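PDB 4GUZ: probable arylamine n-acetyl transferase from Mycobacterium abscessus, which probably transfers an acetyl group from acetyl-coenzyme A to arylamine substrates, as other arylamine N-acetyltransferases do. Local coordinates for residues E33-L38 and A84-V89; A88-L93 and L119-A124. All blocks are in the same frame, centred on the assembly; numbering follows the deposited sequence.

Contact 1: E33-L38 and A84-V89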
# COMPACT_ATOMS: atom_id res chain seq x y z
N GLU A 33 -3.41 -4.08 -20.16
CA GLU A 33 -1.95 -4.14 -20.28
C GLU A 33 -1.31 -2.88 -19.67
O GLU A 33 -0.29 -3.00 -19.00
CB GLU A 33 -1.49 -4.40 -21.73
CG GLU A 33 -0.70 -5.69 -21.89
CD GLU A 33 -1.09 -6.87 -21.00
OE1 GLU A 33 -2.29 -7.22 -20.95
OE2 GLU A 33 -0.18 -7.43 -20.35
N THR A 34 -1.96 -1.73 -19.83
CA THR A 34 -1.48 -0.48 -19.24
C THR A 34 -1.58 -0.56 -17.70
O THR A 34 -0.61 -0.26 -17.01
CB THR A 34 -2.25 0.71 -19.81
OG1 THR A 34 -1.94 0.79 -21.20
CG2 THR A 34 -1.86 2.06 -19.14
N LEU A 35 -2.74 -1.03 -17.18
CA LEU A 35 -2.97 -1.18 -15.74
C LEU A 35 -1.93 -2.10 -15.11
O LEU A 35 -1.43 -1.80 -14.03
CB LEU A 35 -4.39 -1.73 -15.49
CG LEU A 35 -4.85 -1.84 -14.02
CD1 LEU A 35 -4.93 -0.47 -13.37
CD2 LEU A 35 -6.17 -2.58 -13.92
N ARG A 36 -1.59 -3.21 -15.80
CA ARG A 36 -0.57 -4.15 -15.33
C ARG A 36 0.77 -3.46 -15.18
O ARG A 36 1.43 -3.62 -14.15
CB ARG A 36 -0.45 -5.38 -16.26
CG ARG A 36 -1.52 -6.43 -15.97
CD ARG A 36 -1.58 -7.55 -16.99
NE ARG A 36 -2.81 -8.32 -16.80
CZ ARG A 36 -2.93 -9.63 -17.00
NH1 ARG A 36 -1.89 -10.35 -17.44
NH2 ARG A 36 -4.08 -10.24 -16.76
N ARG A 37 1.16 -2.67 -16.19
CA ARG A 37 2.45 -1.97 -16.15
C ARG A 37 2.45 -0.87 -15.08
O ARG A 37 3.47 -0.66 -14.44
CB ARG A 37 2.82 -1.39 -17.52
CG ARG A 37 3.08 -2.49 -18.57
CD ARG A 37 3.93 -2.06 -19.77
NE ARG A 37 3.52 -0.79 -20.38
CZ ARG A 37 2.43 -0.60 -21.13
NH1 ARG A 37 1.58 -1.60 -21.34
NH2 ARG A 37 2.17 0.59 -21.64
N LEU A 38 1.28 -0.22 -14.86
CA LEU A 38 1.12 0.85 -13.86
C LEU A 38 1.27 0.29 -12.45
O LEU A 38 2.05 0.82 -11.67
CB LEU A 38 -0.24 1.54 -13.98
CG LEU A 38 -0.47 2.51 -15.14
CD1 LEU A 38 -1.90 2.96 -15.17
CD2 LEU A 38 0.43 3.74 -15.02
N ALA A 84 -4.15 7.69 -3.03
CA ALA A 84 -4.36 9.05 -3.55
C ALA A 84 -3.61 9.22 -4.88
O ALA A 84 -4.21 9.63 -5.87
CB ALA A 84 -3.90 10.11 -2.54
N LEU A 85 -2.33 8.80 -4.92
CA LEU A 85 -1.50 8.90 -6.10
C LEU A 85 -1.99 8.01 -7.22
O LEU A 85 -2.09 8.46 -8.35
CB LEU A 85 -0.04 8.57 -5.75
CG LEU A 85 1.04 9.18 -6.63
CD1 LEU A 85 1.02 10.71 -6.55
CD2 LEU A 85 2.41 8.72 -6.17
N PHE A 86 -2.30 6.74 -6.91
CA PHE A 86 -2.72 5.80 -7.94
C PHE A 86 -4.07 6.17 -8.49
O PHE A 86 -4.25 6.11 -9.70
CB PHE A 86 -2.69 4.36 -7.43
CG PHE A 86 -2.56 3.31 -8.52
CD1 PHE A 86 -1.35 3.08 -9.14
CD2 PHE A 86 -3.65 2.51 -8.85
CE1 PHE A 86 -1.23 2.11 -10.15
CE2 PHE A 86 -3.54 1.53 -9.86
CZ PHE A 86 -2.32 1.33 -10.49
N GLY A 87 -4.97 6.64 -7.60
CA GLY A 87 -6.30 7.11 -7.96
C GLY A 87 -6.23 8.28 -8.92
O GLY A 87 -6.97 8.32 -9.91
N ALA A 88 -5.29 9.20 -8.65
CA ALA A 88 -5.06 10.37 -9.51
C ALA A 88 -4.57 9.94 -10.88
O ALA A 88 -5.03 10.51 -11.87
CB ALA A 88 -4.05 11.31 -8.87
N VAL A 89 -3.67 8.94 -10.94
CA VAL A 89 -3.14 8.41 -12.21
C VAL A 89 -4.26 7.75 -13.00
O VAL A 89 -4.40 8.05 -14.19
CB VAL A 89 -1.93 7.44 -12.05
CG1 VAL A 89 -1.35 7.04 -13.40
CG2 VAL A 89 -0.84 8.05 -11.19
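Across segments 33-38 and 84-89 the nearest CA atoms are those of Leu38 and Phe86, 8.6 Å apart. The segments run nearly antiparallel, at 154°. Their axes come no closer than 12.5 Å, so they meet mainly through side chains. Phe86 does most of this. Its CG lies anti to the backbone N (chi1 -157°), and the ring extends toward helix 32-45. Its edge meets the C-terminal end of segment 33-38. Phe86 CE1 lies 3.8 Å from the backbone O of Leu38, which sits near the ring plane, and 4.0 Å from Leu38 CB. Leu35 CD1 approaches Phe86 CE2 obliquely, at 4.3 Å. Leu38 and Val89 complete the contact. They meet end-on through their methyls, Leu38 CD2 and Val89 CG1 being 4.1 Å apart. Tyr18 of helix 15-21 packs on both Phe86 and Val89, and His42 meets the Phe86 ring edge-to-face. All four touching residues are buried. The chemistry across the contact is apolar packing, apart from the approach of the aromatic edge to a carbonyl oxygen. It implies cohesion by exclusion of water, without a directional polar bond between the segments.

Contact 2: A88-L93 and L119-A124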
# COMPACT_ATOMS: atom_id res chain seq x y z
N ALA A 88 -5.29 9.20 -8.65
CA ALA A 88 -5.06 10.37 -9.51
C ALA A 88 -4.57 9.94 -10.88
O ALA A 88 -5.03 10.51 -11.87
CB ALA A 88 -4.05 11.31 -8.87
N VAL A 89 -3.67 8.94 -10.94
CA VAL A 89 -3.14 8.41 -12.21
C VAL A 89 -4.26 7.75 -13.00
O VAL A 89 -4.40 8.05 -14.19
CB VAL A 89 -1.93 7.44 -12.05
CG1 VAL A 89 -1.35 7.04 -13.40
CG2 VAL A 89 -0.84 8.05 -11.19
N LEU A 90 -5.07 6.87 -12.35
CA LEU A 90 -6.16 6.15 -13.03
C LEU A 90 -7.15 7.14 -13.66
O LEU A 90 -7.59 6.94 -14.80
CB LEU A 90 -6.89 5.20 -12.05
CG LEU A 90 -6.09 3.99 -11.54
CD1 LEU A 90 -6.92 3.15 -10.56
CD2 LEU A 90 -5.53 3.13 -12.68
N GLN A 91 -7.43 8.24 -12.94
CA GLN A 91 -8.32 9.32 -13.38
C GLN A 91 -7.77 10.03 -14.62
O GLN A 91 -8.54 10.26 -15.57
CB GLN A 91 -8.51 10.32 -12.22
CG GLN A 91 -9.40 11.54 -12.52
CD GLN A 91 -10.84 11.18 -12.80
OE1 GLN A 91 -11.34 11.39 -13.91
NE2 GLN A 91 -11.53 10.64 -11.80
N ARG A 92 -6.47 10.38 -14.62
CA ARG A 92 -5.83 11.07 -15.75
C ARG A 92 -5.76 10.23 -17.00
O ARG A 92 -5.82 10.78 -18.09
CB ARG A 92 -4.41 11.51 -15.39
CG ARG A 92 -4.36 12.88 -14.78
CD ARG A 92 -4.70 14.02 -15.75
NE ARG A 92 -3.56 14.43 -16.55
CZ ARG A 92 -2.54 15.15 -16.10
NH1 ARG A 92 -2.49 15.52 -14.82
NH2 ARG A 92 -1.54 15.48 -16.91
N LEU A 93 -5.60 8.91 -16.85
CA LEU A 93 -5.46 8.02 -17.99
C LEU A 93 -6.82 7.53 -18.53
O LEU A 93 -6.86 6.80 -19.52
CB LEU A 93 -4.51 6.85 -17.67
CG LEU A 93 -3.04 7.21 -17.37
CD1 LEU A 93 -2.18 5.98 -17.48
CD2 LEU A 93 -2.50 8.29 -18.32
N LEU A 119 -8.15 0.19 -4.74
CA LEU A 119 -8.90 0.65 -5.90
C LEU A 119 -9.34 -0.53 -6.75
O LEU A 119 -8.63 -1.54 -6.83
CB LEU A 119 -8.07 1.64 -6.72
CG LEU A 119 -7.67 2.91 -5.96
CD1 LEU A 119 -6.33 3.45 -6.45
CD2 LEU A 119 -8.77 3.97 -5.97
N VAL A 120 -10.55 -0.42 -7.36
CA VAL A 120 -11.10 -1.46 -8.24
C VAL A 120 -11.31 -0.82 -9.62
O VAL A 120 -11.89 0.26 -9.70
CB VAL A 120 -12.38 -2.14 -7.68
CG1 VAL A 120 -12.97 -3.15 -8.67
CG2 VAL A 120 -12.09 -2.83 -6.35
N VAL A 121 -10.81 -1.47 -10.68
CA VAL A 121 -10.90 -1.00 -12.06
C VAL A 121 -11.90 -1.89 -12.84
O VAL A 121 -11.86 -3.12 -12.73
CB VAL A 121 -9.50 -0.96 -12.72
CG1 VAL A 121 -9.59 -0.63 -14.21
CG2 VAL A 121 -8.59 0.03 -12.02
N ARG A 122 -12.78 -1.24 -13.63
CA ARG A 122 -13.76 -1.90 -14.49
C ARG A 122 -13.25 -1.94 -15.94
O ARG A 122 -13.04 -0.88 -16.54
CB ARG A 122 -15.12 -1.18 -14.41
CG ARG A 122 -15.91 -1.50 -13.15
CD ARG A 122 -17.30 -0.91 -13.23
NE ARG A 122 -17.32 0.45 -12.69
CZ ARG A 122 -17.82 0.76 -11.50
NH1 ARG A 122 -18.38 -0.17 -10.74
NH2 ARG A 122 -17.80 2.02 -11.08
N LEU A 123 -13.03 -3.16 -16.48
CA LEU A 123 -12.55 -3.36 -17.86
C LEU A 123 -13.39 -4.44 -18.52
O LEU A 123 -13.32 -5.61 -18.14
CB LEU A 123 -11.04 -3.71 -17.96
CG LEU A 123 -10.04 -2.65 -17.52
CD1 LEU A 123 -8.70 -3.29 -17.22
CD2 LEU A 123 -9.90 -1.55 -18.56
N ALA A 124 -14.22 -4.02 -19.50
CA ALA A 124 -15.14 -4.87 -20.26
C ALA A 124 -16.10 -5.61 -19.29
O ALA A 124 -16.69 -4.96 -18.43
CB ALA A 124 -14.36 -5.85 -21.14
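Leu90 turns toward Leu119 and Val121 and alone carries the helix side of this contact. Leu90 CB leaves the helix in the direction of the strand but stays 5.4 Å from Val121 CG2. Leu90 CG lies beside the backbone N and anti to the carbonyl carbon (chi1 -68°), which carries the branch closer, 4.7 Å from the same Val121 CG2. CD1 does the touching. Leu90 CD1 meets Val121 CG2 at 3.8 Å, the two side chains crossing at a slant. Leu90 CD1 also meets Leu119 CD1 at 4.2 Å, where the two leucines lie alongside, running opposite ways. CD2 takes another path and packs on Leu35 of helix 32-45. Leu119 and Val121 present one face of the strand to the helix, while Val120 between them points away. Phe97 of the adjoining strand 96-104 also touches Leu90. The contact is buried and apolar. It is a helix lying over one face of an antiparallel sheet. Helix 79-92 starts at Cys79 and strand 116-123 at His116, which with Asp131 form the probable catalytic triad. A helix led by the cysteine and packed on a sheet that supplies the histidine is characteristic of arylamine N-acetyltransferases and their papain-like relatives.

Overall arrangement
After helix 15-21 the chain enters helix 32-45. It then runs through 45 mostly helical residues before contact 1 closes the loop on helix 79-92. The next loop starts on the same helix. It passes through strand 96-104 and closes at contact 2 on strand 116-123. The two loops follow in series; they neither nest nor cross, and they overlap only at the shared Ala88 and Val89. The centres of contact 1 and contact 2 lie about 7 Å apart, and the contacts merge into one core. Leu119 CD1 packs on Phe86 CD2 at 3.7 Å. Helix 79-92 thus ties helix 32-45 to strand 116-123 of the larger antiparallel sheet.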